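Local atomic coordinates of glycerol Dehydrogenase (Unidentified, PDB entry 5XN8), a protein that catalyses the NAD-dependent oxidation of glycerol to dihydroxyacetone, and probably acts on other small diols as well. Residues K26-S31 against P110-P115; F33-D38 against L97-A102; K47-L52 against L59-F64. One frame throughout, in Å; residues are numbered along the deposited sequence.

Contact 1 of 3, residues K26-S31 against P110-P115; sequences KNLAES and PVVVIP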
loop_
_atom_site.group_PDB
_atom_site.type_symbol
_atom_site.label_atom_id
_atom_site.label_comp_id
_atom_site.label_asym_id
_atom_site.label_seq_id
_atom_site.Cartn_x
_atom_site.Cartn_y
_atom_site.Cartn_z
ATOM N N LYS A 26 -50.281 -15.386 -8.656
ATOM C CA LYS A 26 -51.661 -14.963 -8.945
ATOM C C LYS A 26 -51.797 -14.040 -10.168
ATOM O O LYS A 26 -52.756 -14.173 -10.937
ATOM C CB LYS A 26 -52.261 -14.294 -7.705
ATOM C CG LYS A 26 -53.696 -13.790 -7.858
ATOM C CD LYS A 26 -54.378 -13.380 -6.552
ATOM C CE LYS A 26 -53.465 -13.198 -5.329
ATOM N NZ LYS A 26 -54.263 -13.250 -4.075
ATOM N N ASN A 27 -50.850 -13.116 -10.336
ATOM C CA ASN A 27 -50.833 -12.191 -11.481
ATOM C C ASN A 27 -50.387 -12.826 -12.806
ATOM O O ASN A 27 -50.612 -12.241 -13.866
ATOM C CB ASN A 27 -49.933 -10.976 -11.180
ATOM C CG ASN A 27 -50.427 -10.153 -10.002
ATOM O OD1 ASN A 27 -49.717 -9.975 -9.018
ATOM N ND2 ASN A 27 -51.643 -9.655 -10.098
ATOM N N LEU A 28 -49.741 -13.993 -12.756
ATOM C CA LEU A 28 -49.326 -14.711 -13.978
ATOM C C LEU A 28 -50.460 -15.533 -14.583
ATOM O O LEU A 28 -50.619 -15.576 -15.807
ATOM C CB LEU A 28 -48.122 -15.630 -13.721
ATOM C CG LEU A 28 -46.740 -14.994 -13.547
ATOM C CD1 LEU A 28 -45.726 -16.068 -13.218
ATOM C CD2 LEU A 28 -46.324 -14.222 -14.792
ATOM N N ALA A 29 -51.235 -16.201 -13.731
ATOM C CA ALA A 29 -52.354 -17.024 -14.175
ATOM C C ALA A 29 -53.332 -17.291 -13.042
ATOM O O ALA A 29 -52.979 -17.189 -11.863
ATOM C CB ALA A 29 -51.843 -18.338 -14.743
ATOM N N GLU A 30 -54.562 -17.635 -13.417
ATOM C CA GLU A 30 -55.627 -17.974 -12.461
ATOM C C GLU A 30 -55.611 -19.451 -12.049
ATOM O O GLU A 30 -56.302 -19.830 -11.089
ATOM C CB GLU A 30 -56.999 -17.586 -13.032
ATOM C CG GLU A 30 -57.176 -16.080 -13.146
ATOM C CD GLU A 30 -58.052 -15.645 -14.304
ATOM O OE1 GLU A 30 -57.993 -16.245 -15.406
ATOM O OE2 GLU A 30 -58.784 -14.653 -14.110
ATOM N N SER A 31 -54.841 -20.280 -12.758
ATOM C CA SER A 31 -54.676 -21.687 -12.384
ATOM C C SER A 31 -53.338 -22.254 -12.846
ATOM O O SER A 31 -52.772 -21.797 -13.841
ATOM C CB SER A 31 -55.842 -22.532 -12.928
ATOM O OG SER A 31 -55.826 -22.585 -14.341
ATOM N N PRO A 110 -47.129 -19.417 -18.807
ATOM C CA PRO A 110 -46.107 -18.990 -17.851
ATOM C C PRO A 110 -45.580 -20.156 -17.012
ATOM O O PRO A 110 -46.313 -21.119 -16.748
ATOM C CB PRO A 110 -46.846 -17.974 -16.978
ATOM C CG PRO A 110 -48.273 -18.398 -17.050
ATOM C CD PRO A 110 -48.457 -18.883 -18.451
ATOM N N VAL A 111 -44.317 -20.049 -16.603
ATOM C CA VAL A 111 -43.593 -21.118 -15.939
ATOM C C VAL A 111 -43.081 -20.622 -14.590
ATOM O O VAL A 111 -42.522 -19.534 -14.497
ATOM C CB VAL A 111 -42.382 -21.576 -16.784
ATOM C CG1 VAL A 111 -41.562 -22.636 -16.046
ATOM C CG2 VAL A 111 -42.836 -22.080 -18.144
ATOM N N VAL A 112 -43.276 -21.440 -13.559
ATOM C CA VAL A 112 -42.672 -21.231 -12.253
ATOM C C VAL A 112 -41.790 -22.441 -11.982
ATOM O O VAL A 112 -42.243 -23.578 -12.135
ATOM C CB VAL A 112 -43.742 -21.134 -11.142
ATOM C CG1 VAL A 112 -43.092 -20.893 -9.783
ATOM C CG2 VAL A 112 -44.756 -20.050 -11.469
ATOM N N VAL A 113 -40.543 -22.206 -11.584
ATOM C CA VAL A 113 -39.631 -23.291 -11.202
ATOM C C VAL A 113 -39.271 -23.130 -9.732
ATOM O O VAL A 113 -38.937 -22.036 -9.285
ATOM C CB VAL A 113 -38.366 -23.374 -12.095
ATOM C CG1 VAL A 113 -38.730 -23.903 -13.479
ATOM C CG2 VAL A 113 -37.640 -22.045 -12.215
ATOM N N ILE A 114 -39.358 -24.228 -8.983
ATOM C CA ILE A 114 -39.110 -24.228 -7.546
ATOM C C ILE A 114 -38.063 -25.302 -7.229
ATOM O O ILE A 114 -38.418 -26.403 -6.819
ATOM C CB ILE A 114 -40.416 -24.466 -6.735
ATOM C CG1 ILE A 114 -41.543 -23.561 -7.248
ATOM C CG2 ILE A 114 -40.179 -24.232 -5.243
ATOM C CD1 ILE A 114 -42.804 -23.588 -6.404
ATOM N N PRO A 115 -36.765 -24.980 -7.423
ATOM C CA PRO A 115 -35.713 -25.919 -7.050
ATOM C C PRO A 115 -35.683 -26.196 -5.550
ATOM O O PRO A 115 -35.625 -25.263 -4.750
ATOM C CB PRO A 115 -34.421 -25.202 -7.483
ATOM C CG PRO A 115 -34.842 -24.190 -8.483
ATOM C CD PRO A 115 -36.209 -23.773 -8.068
#

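Contact 2 of 3, residues F33-D38 against L97-A102; sequences FVIADD and LDTAKA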
loop_
_atom_site.group_PDB
_atom_site.type_symbol
_atom_site.label_atom_id
_atom_site.label_comp_id
_atom_site.label_asym_id
_atom_site.label_seq_id
_atom_site.Cartn_x
_atom_site.Cartn_y
_atom_site.Cartn_z
ATOM N N PHE A 33 -50.768 -25.919 -13.315
ATOM C CA PHE A 33 -50.504 -27.340 -13.439
ATOM C C PHE A 33 -49.169 -27.626 -12.738
ATOM O O PHE A 33 -48.114 -27.239 -13.231
ATOM C CB PHE A 33 -50.436 -27.687 -14.924
ATOM C CG PHE A 33 -50.174 -29.131 -15.215
ATOM C CD1 PHE A 33 -51.203 -30.058 -15.157
ATOM C CD2 PHE A 33 -48.907 -29.560 -15.599
ATOM C CE1 PHE A 33 -50.972 -31.392 -15.449
ATOM C CE2 PHE A 33 -48.667 -30.890 -15.898
ATOM C CZ PHE A 33 -49.704 -31.808 -15.821
ATOM N N VAL A 34 -49.225 -28.287 -11.589
ATOM C CA VAL A 34 -48.063 -28.494 -10.726
ATOM C C VAL A 34 -47.486 -29.900 -10.924
ATOM O O VAL A 34 -48.226 -30.867 -10.833
ATOM C CB VAL A 34 -48.451 -28.313 -9.238
ATOM C CG1 VAL A 34 -47.213 -28.226 -8.351
ATOM C CG2 VAL A 34 -49.335 -27.090 -9.055
ATOM N N ILE A 35 -46.182 -30.012 -11.188
ATOM C CA ILE A 35 -45.527 -31.335 -11.333
ATOM C C ILE A 35 -44.345 -31.551 -10.386
ATOM O O ILE A 35 -43.582 -30.621 -10.089
ATOM C CB ILE A 35 -45.089 -31.634 -12.789
ATOM C CG1 ILE A 35 -43.929 -30.736 -13.243
ATOM C CG2 ILE A 35 -46.273 -31.474 -13.735
ATOM C CD1 ILE A 35 -43.386 -31.104 -14.609
ATOM N N ALA A 36 -44.203 -32.799 -9.941
ATOM C CA ALA A 36 -43.120 -33.237 -9.065
ATOM C C ALA A 36 -43.072 -34.771 -9.006
ATOM O O ALA A 36 -44.088 -35.436 -9.228
ATOM C CB ALA A 36 -43.323 -32.672 -7.669
ATOM N N ASP A 37 -41.896 -35.325 -8.710
ATOM C CA ASP A 37 -41.780 -36.759 -8.410
ATOM C C ASP A 37 -42.407 -37.038 -7.040
ATOM O O ASP A 37 -42.709 -36.102 -6.290
ATOM C CB ASP A 37 -40.330 -37.279 -8.532
ATOM C CG ASP A 37 -39.364 -36.676 -7.501
ATOM O OD1 ASP A 37 -39.785 -36.296 -6.392
ATOM O OD2 ASP A 37 -38.149 -36.632 -7.784
ATOM N N ASP A 38 -42.610 -38.314 -6.720
ATOM C CA ASP A 38 -43.342 -38.683 -5.499
ATOM C C ASP A 38 -42.642 -38.249 -4.231
ATOM O O ASP A 38 -43.299 -37.809 -3.290
ATOM C CB ASP A 38 -43.636 -40.178 -5.441
ATOM C CG ASP A 38 -44.546 -40.621 -6.551
ATOM O OD1 ASP A 38 -45.734 -40.202 -6.595
ATOM O OD2 ASP A 38 -44.060 -41.396 -7.386
ATOM N N LEU A 97 -37.738 -29.593 -13.431
ATOM C CA LEU A 97 -37.835 -28.182 -13.783
ATOM C C LEU A 97 -37.770 -27.979 -15.292
ATOM O O LEU A 97 -38.540 -27.191 -15.852
ATOM C CB LEU A 97 -36.737 -27.370 -13.083
ATOM C CG LEU A 97 -36.984 -26.823 -11.660
ATOM C CD1 LEU A 97 -38.099 -27.476 -10.866
ATOM C CD2 LEU A 97 -35.701 -26.792 -10.860
ATOM N N ASP A 98 -36.857 -28.693 -15.937
ATOM C CA ASP A 98 -36.694 -28.633 -17.393
ATOM C C ASP A 98 -37.924 -29.116 -18.151
ATOM O O ASP A 98 -38.216 -28.617 -19.237
ATOM C CB ASP A 98 -35.457 -29.432 -17.840
ATOM C CG ASP A 98 -34.146 -28.743 -17.499
ATOM O OD1 ASP A 98 -34.148 -27.744 -16.725
ATOM O OD2 ASP A 98 -33.096 -29.194 -18.023
ATOM N N THR A 99 -38.626 -30.106 -17.599
ATOM C CA THR A 99 -39.887 -30.578 -18.183
ATOM C C THR A 99 -41.015 -29.557 -18.041
ATOM O O THR A 99 -41.871 -29.448 -18.928
ATOM C CB THR A 99 -40.339 -31.922 -17.566
ATOM O OG1 THR A 99 -39.253 -32.845 -17.637
ATOM C CG2 THR A 99 -41.536 -32.499 -18.305
ATOM N N ALA A 100 -41.026 -28.831 -16.928
ATOM C CA ALA A 100 -41.982 -27.749 -16.730
ATOM C C ALA A 100 -41.764 -26.598 -17.723
ATOM O O ALA A 100 -42.735 -25.978 -18.160
ATOM C CB ALA A 100 -41.917 -27.242 -15.297
ATOM N N LYS A 101 -40.506 -26.328 -18.074
ATOM C CA LYS A 101 -40.162 -25.292 -19.065
ATOM C C LYS A 101 -40.644 -25.652 -20.458
ATOM O O LYS A 101 -41.185 -24.799 -21.174
ATOM C CB LYS A 101 -38.642 -25.057 -19.129
ATOM C CG LYS A 101 -38.037 -24.369 -17.914
ATOM C CD LYS A 101 -36.528 -24.251 -18.076
ATOM C CE LYS A 101 -35.810 -23.890 -16.780
ATOM N NZ LYS A 101 -34.365 -24.243 -16.846
ATOM N N ALA A 102 -40.435 -26.904 -20.837
ATOM C CA ALA A 102 -40.870 -27.423 -22.141
ATOM C C ALA A 102 -42.381 -27.349 -22.291
ATOM O O ALA A 102 -42.875 -26.879 -23.316
ATOM C CB ALA A 102 -40.389 -28.863 -22.336
#

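Contact 3 of 3, residues K47-L52 against L59-F64; sequences KVLNGL and LHAERF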
loop_
_atom_site.group_PDB
_atom_site.type_symbol
_atom_site.label_atom_id
_atom_site.label_comp_id
_atom_site.label_asym_id
_atom_site.label_seq_id
_atom_site.Cartn_x
_atom_site.Cartn_y
_atom_site.Cartn_z
ATOM N N LYS A 47 -47.453 -28.466 0.719
ATOM C CA LYS A 47 -47.364 -27.084 1.219
ATOM C C LYS A 47 -47.576 -26.050 0.113
ATOM O O LYS A 47 -48.274 -25.065 0.315
ATOM C CB LYS A 47 -46.043 -26.808 1.961
ATOM C CG LYS A 47 -44.738 -26.852 1.184
ATOM C CD LYS A 47 -43.579 -26.395 2.050
ATOM C CE LYS A 47 -43.289 -27.370 3.185
ATOM N NZ LYS A 47 -42.017 -27.049 3.884
ATOM N N VAL A 48 -46.969 -26.290 -1.049
ATOM C CA VAL A 48 -47.084 -25.398 -2.222
ATOM C C VAL A 48 -48.528 -25.277 -2.682
ATOM O O VAL A 48 -48.998 -24.175 -2.958
ATOM C CB VAL A 48 -46.199 -25.889 -3.402
ATOM C CG1 VAL A 48 -46.533 -25.180 -4.714
ATOM C CG2 VAL A 48 -44.727 -25.701 -3.073
ATOM N N LEU A 49 -49.215 -26.411 -2.767
ATOM C CA LEU A 49 -50.620 -26.434 -3.159
ATOM C C LEU A 49 -51.511 -25.681 -2.167
ATOM O O LEU A 49 -52.371 -24.910 -2.583
ATOM C CB LEU A 49 -51.120 -27.875 -3.340
ATOM C CG LEU A 49 -50.504 -28.667 -4.500
ATOM C CD1 LEU A 49 -50.838 -30.149 -4.381
ATOM C CD2 LEU A 49 -50.942 -28.122 -5.852
ATOM N N ASN A 50 -51.300 -25.897 -0.869
ATOM C CA ASN A 50 -52.059 -25.178 0.174
ATOM C C ASN A 50 -51.845 -23.660 0.122
ATOM O O ASN A 50 -52.782 -22.892 0.340
ATOM C CB ASN A 50 -51.713 -25.688 1.580
ATOM C CG ASN A 50 -52.329 -27.048 1.891
ATOM O OD1 ASN A 50 -53.294 -27.490 1.250
ATOM N ND2 ASN A 50 -51.776 -27.719 2.898
ATOM N N GLY A 51 -50.613 -23.244 -0.159
ATOM C CA GLY A 51 -50.257 -21.831 -0.265
ATOM C C GLY A 51 -50.850 -21.159 -1.489
ATOM O O GLY A 51 -51.330 -20.032 -1.402
ATOM N N LEU A 52 -50.803 -21.845 -2.631
ATOM C CA LEU A 52 -51.437 -21.362 -3.863
ATOM C C LEU A 52 -52.957 -21.278 -3.718
ATOM O O LEU A 52 -53.569 -20.328 -4.209
ATOM C CB LEU A 52 -51.070 -22.247 -5.057
ATOM C CG LEU A 52 -49.635 -22.121 -5.577
ATOM C CD1 LEU A 52 -49.210 -23.353 -6.367
ATOM C CD2 LEU A 52 -49.472 -20.868 -6.424
ATOM N N LEU A 59 -55.721 -25.468 -8.836
ATOM C CA LEU A 59 -54.564 -26.334 -9.094
ATOM C C LEU A 59 -54.951 -27.768 -9.404
ATOM O O LEU A 59 -55.935 -28.285 -8.886
ATOM C CB LEU A 59 -53.646 -26.378 -7.872
ATOM C CG LEU A 59 -53.044 -25.072 -7.364
ATOM C CD1 LEU A 59 -52.884 -25.056 -5.848
ATOM C CD2 LEU A 59 -51.731 -24.773 -8.075
ATOM N N HIS A 60 -54.146 -28.397 -10.254
ATOM C CA HIS A 60 -54.120 -29.844 -10.385
ATOM C C HIS A 60 -52.660 -30.317 -10.315
ATOM O O HIS A 60 -51.834 -29.927 -11.143
ATOM C CB HIS A 60 -54.826 -30.301 -11.658
ATOM C CG HIS A 60 -54.548 -31.726 -12.009
ATOM N ND1 HIS A 60 -54.977 -32.780 -11.233
ATOM C CD2 HIS A 60 -53.854 -32.277 -13.029
ATOM C CE1 HIS A 60 -54.559 -33.918 -11.754
ATOM N NE2 HIS A 60 -53.873 -33.640 -12.847
ATOM N N ALA A 61 -52.363 -31.131 -9.300
ATOM C CA ALA A 61 -51.046 -31.729 -9.117
ATOM C C ALA A 61 -50.980 -33.037 -9.879
ATOM O O ALA A 61 -51.950 -33.802 -9.883
ATOM C CB ALA A 61 -50.782 -31.978 -7.641
ATOM N N GLU A 62 -49.844 -33.298 -10.522
ATOM C CA GLU A 62 -49.645 -34.545 -11.269
ATOM C C GLU A 62 -48.227 -35.091 -11.075
ATOM O O GLU A 62 -47.279 -34.332 -10.893
ATOM C CB GLU A 62 -49.956 -34.315 -12.757
ATOM C CG GLU A 62 -50.099 -35.575 -13.603
ATOM C CD GLU A 62 -51.250 -36.475 -13.177
ATOM O OE1 GLU A 62 -52.423 -36.063 -13.311
ATOM O OE2 GLU A 62 -50.976 -37.602 -12.719
ATOM N N ARG A 63 -48.110 -36.412 -11.117
ATOM C CA ARG A 63 -46.859 -37.113 -10.846
ATOM C C ARG A 63 -45.925 -37.060 -12.055
ATOM O O ARG A 63 -46.363 -37.212 -13.193
ATOM C CB ARG A 63 -47.157 -38.579 -10.481
ATOM C CG ARG A 63 -45.957 -39.358 -9.989
ATOM C CD ARG A 63 -46.315 -40.798 -9.622
ATOM N NE ARG A 63 -45.392 -41.752 -10.222
ATOM C CZ ARG A 63 -45.437 -42.165 -11.489
ATOM N NH1 ARG A 63 -46.366 -41.723 -12.337
ATOM N NH2 ARG A 63 -44.534 -43.048 -11.917
ATOM N N PHE A 64 -44.636 -36.860 -11.782
ATOM C CA PHE A 64 -43.578 -36.822 -12.801
ATOM C C PHE A 64 -42.774 -38.128 -12.714
ATOM O O PHE A 64 -42.381 -38.540 -11.620
ATOM C CB PHE A 64 -42.700 -35.576 -12.566
ATOM C CG PHE A 64 -41.422 -35.561 -13.352
ATOM C CD1 PHE A 64 -41.438 -35.552 -14.738
ATOM C CD2 PHE A 64 -40.190 -35.539 -12.700
ATOM C CE1 PHE A 64 -40.256 -35.535 -15.461
ATOM C CE2 PHE A 64 -39.002 -35.519 -13.419
ATOM C CZ PHE A 64 -39.035 -35.520 -14.800
#

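Contact 1 of 3, residues K26-S31 against P110-P115
Leu28 turns CG away from its own carbonyl carbon (chi1 -74°), and its CD1 extends straight on from CA (chi2 176°). This carries the side chain toward Pro110 and Val112. Pro110 lies just before, and Val112 within, strand 111-115, an inner strand of the parallel, Rossmann-like sheet in the N-terminal part of this iron-containing alcohol dehydrogenase. Segment 26-31 is the loop that leads into strand 31-36 of the same sheet. The contact therefore lies at the end of the sheet where these strands begin.

The packing is apolar, and no hydrogen bond crosses it. Leu28 CB faces Pro110 CB at 4.2 Å. Further out, Leu28 CD1 reaches one branch of Val112, with CG2 at 4.5 Å, a loose touch. The proline ring also lies near the loop backbone: Pro110 CG is 3.9 Å from Leu28 O.

Neighbouring strands and a loop complete the surroundings. Leu28 also packs on Met149 of strand 149-153, and Val112 on Val151 of that strand and on Phe21 of a loop. The backbone of Pro110 and Val112 is bonded to strand 87-92 through Val88 and Gly90. Val112 lies about 11 Å, side chain to side chain, from Thr116, which probably binds NAD. The last touch of the loop is a methyl group on the ring: Ala29 CB lies 4.3 Å from Pro110 CG.

Contact 2 of 3, residues F33-D38 against L97-A102
Ile35 points from strand 31-36 at helix 94-107 and meets it with one atom, the methyl CD1. CG1 sits between the backbone N and the carbonyl carbon (chi1 69°), and CD1 continues away from CA (chi2 174°). The extended branch thus presents its terminal methyl to the side of the helix.

On the helix the partners are Thr99 and Ala100, which are differently turned. Thr99 directs its CB at the strand, and Ile35 CD1 lies 4.3 Å from Thr99 CB. Ala100 directs its methyl across the line of approach. Ile35 CD1 rests beside the helix backbone, 4.0 Å from Ala100 N and 4.2 Å from Ala100 CB. The short alanine side chain is consistent with this close approach to the backbone. No hydrogen bond joins the segments. The hydroxyl of Thr99 is used within the helix, where OG1 bonds to Lys95 O.

Neighbouring residues bury the contact. Thr99 also packs on Phe64, Cys68 and Ile73, and Ala100 on Val88 of strand 87-92.

Asp98 and Lys101 lie on the side of the helix turned from the strand. There Lys101 NZ and Asp98 OD1 form a long salt bridge of 3.5 Å, and both side chains have further hydrogen bonds elsewhere in the chain.

Beyond the strand, Asp37 N-caps helix 38-54 through OD1 and Val40 N. Asp37 probably also binds NAD, as do Gly94 and Lys95 at the start of helix 94-107. A helix packed on a parallel sheet, with cofactor residues at the strand and helix ends, is characteristic of a Rossmann-like dinucleotide-binding fold.

Contact 3 of 3, residues K47-L52 against L59-F64
Leu59 inserts its side chain between Leu49 and Leu52 of helix 38-54. It can be followed outward from the strand. CB comes first, and Leu59 CB lies 3.8 Å from Leu49 CD2. The branch point, Leu59 CG, is 4.0 Å from the same methyl. There the chain forks, with chi2 at 146°, well off a staggered value. One tip turns to the helix backbone: Leu59 CD1 is 3.3 Å from Leu49 O. This methyl also presses on Leu52 CB, at 3.4 Å from Leu59 CD1. The other tip goes to the end of the second leucine, and Leu59 CD2 lies 3.4 Å from Leu52 CD1. The two 3.4 Å carbon-carbon approaches are close, so the packing is tight here. Leu59 and Leu49 cross at a slant, and Leu59 and Leu52 at about a right angle.

Leu49 extends past Leu59 to a second strand residue, with its CD1 3.7 Å from Ala61 CB. Leu49 and Leu59 both also pack on Val34 of the neighbouring strand.

His60 and Glu62 point to the opposite face, toward helix 70-83. They are joined there by His60 NE2 to Glu62 OE1 at 2.9 Å, a bent bond that meets OE1 on the anti side and somewhat out of the carboxylate plane. The His60 ring also stacks on His83.

The axes of helix 47-52 and strand 59-63 run antiparallel, at 171°. The contact packs the connecting helix on the second strand of the beta-alpha-beta unit formed by strand 31-36, helix 38-54 and strand 58-63, in which the helix covers one face of the sheet.

From the N terminus, the chain enters contact 1 in loop 26-31 and contact 2 in strand 31-36. It then runs through helix 38-54 and turns back along strand 58-63. Contact 3 closes this short loop first. Contact 2 closes next, when helix 94-107 returns to the strand, and contact 1 last, at strand 111-115. The three are nested and none cross. All reach one parallel sheet. The strands of contacts 2 and 3 are neighbours in it, with Val34 O 2.9 Å from Glu62 N. Contacts 1 and 2 meet where Leu97 packs on Val113 and Pro115. Together they tie the sheet to helices 38-54 and 94-107 and to loop 26-31.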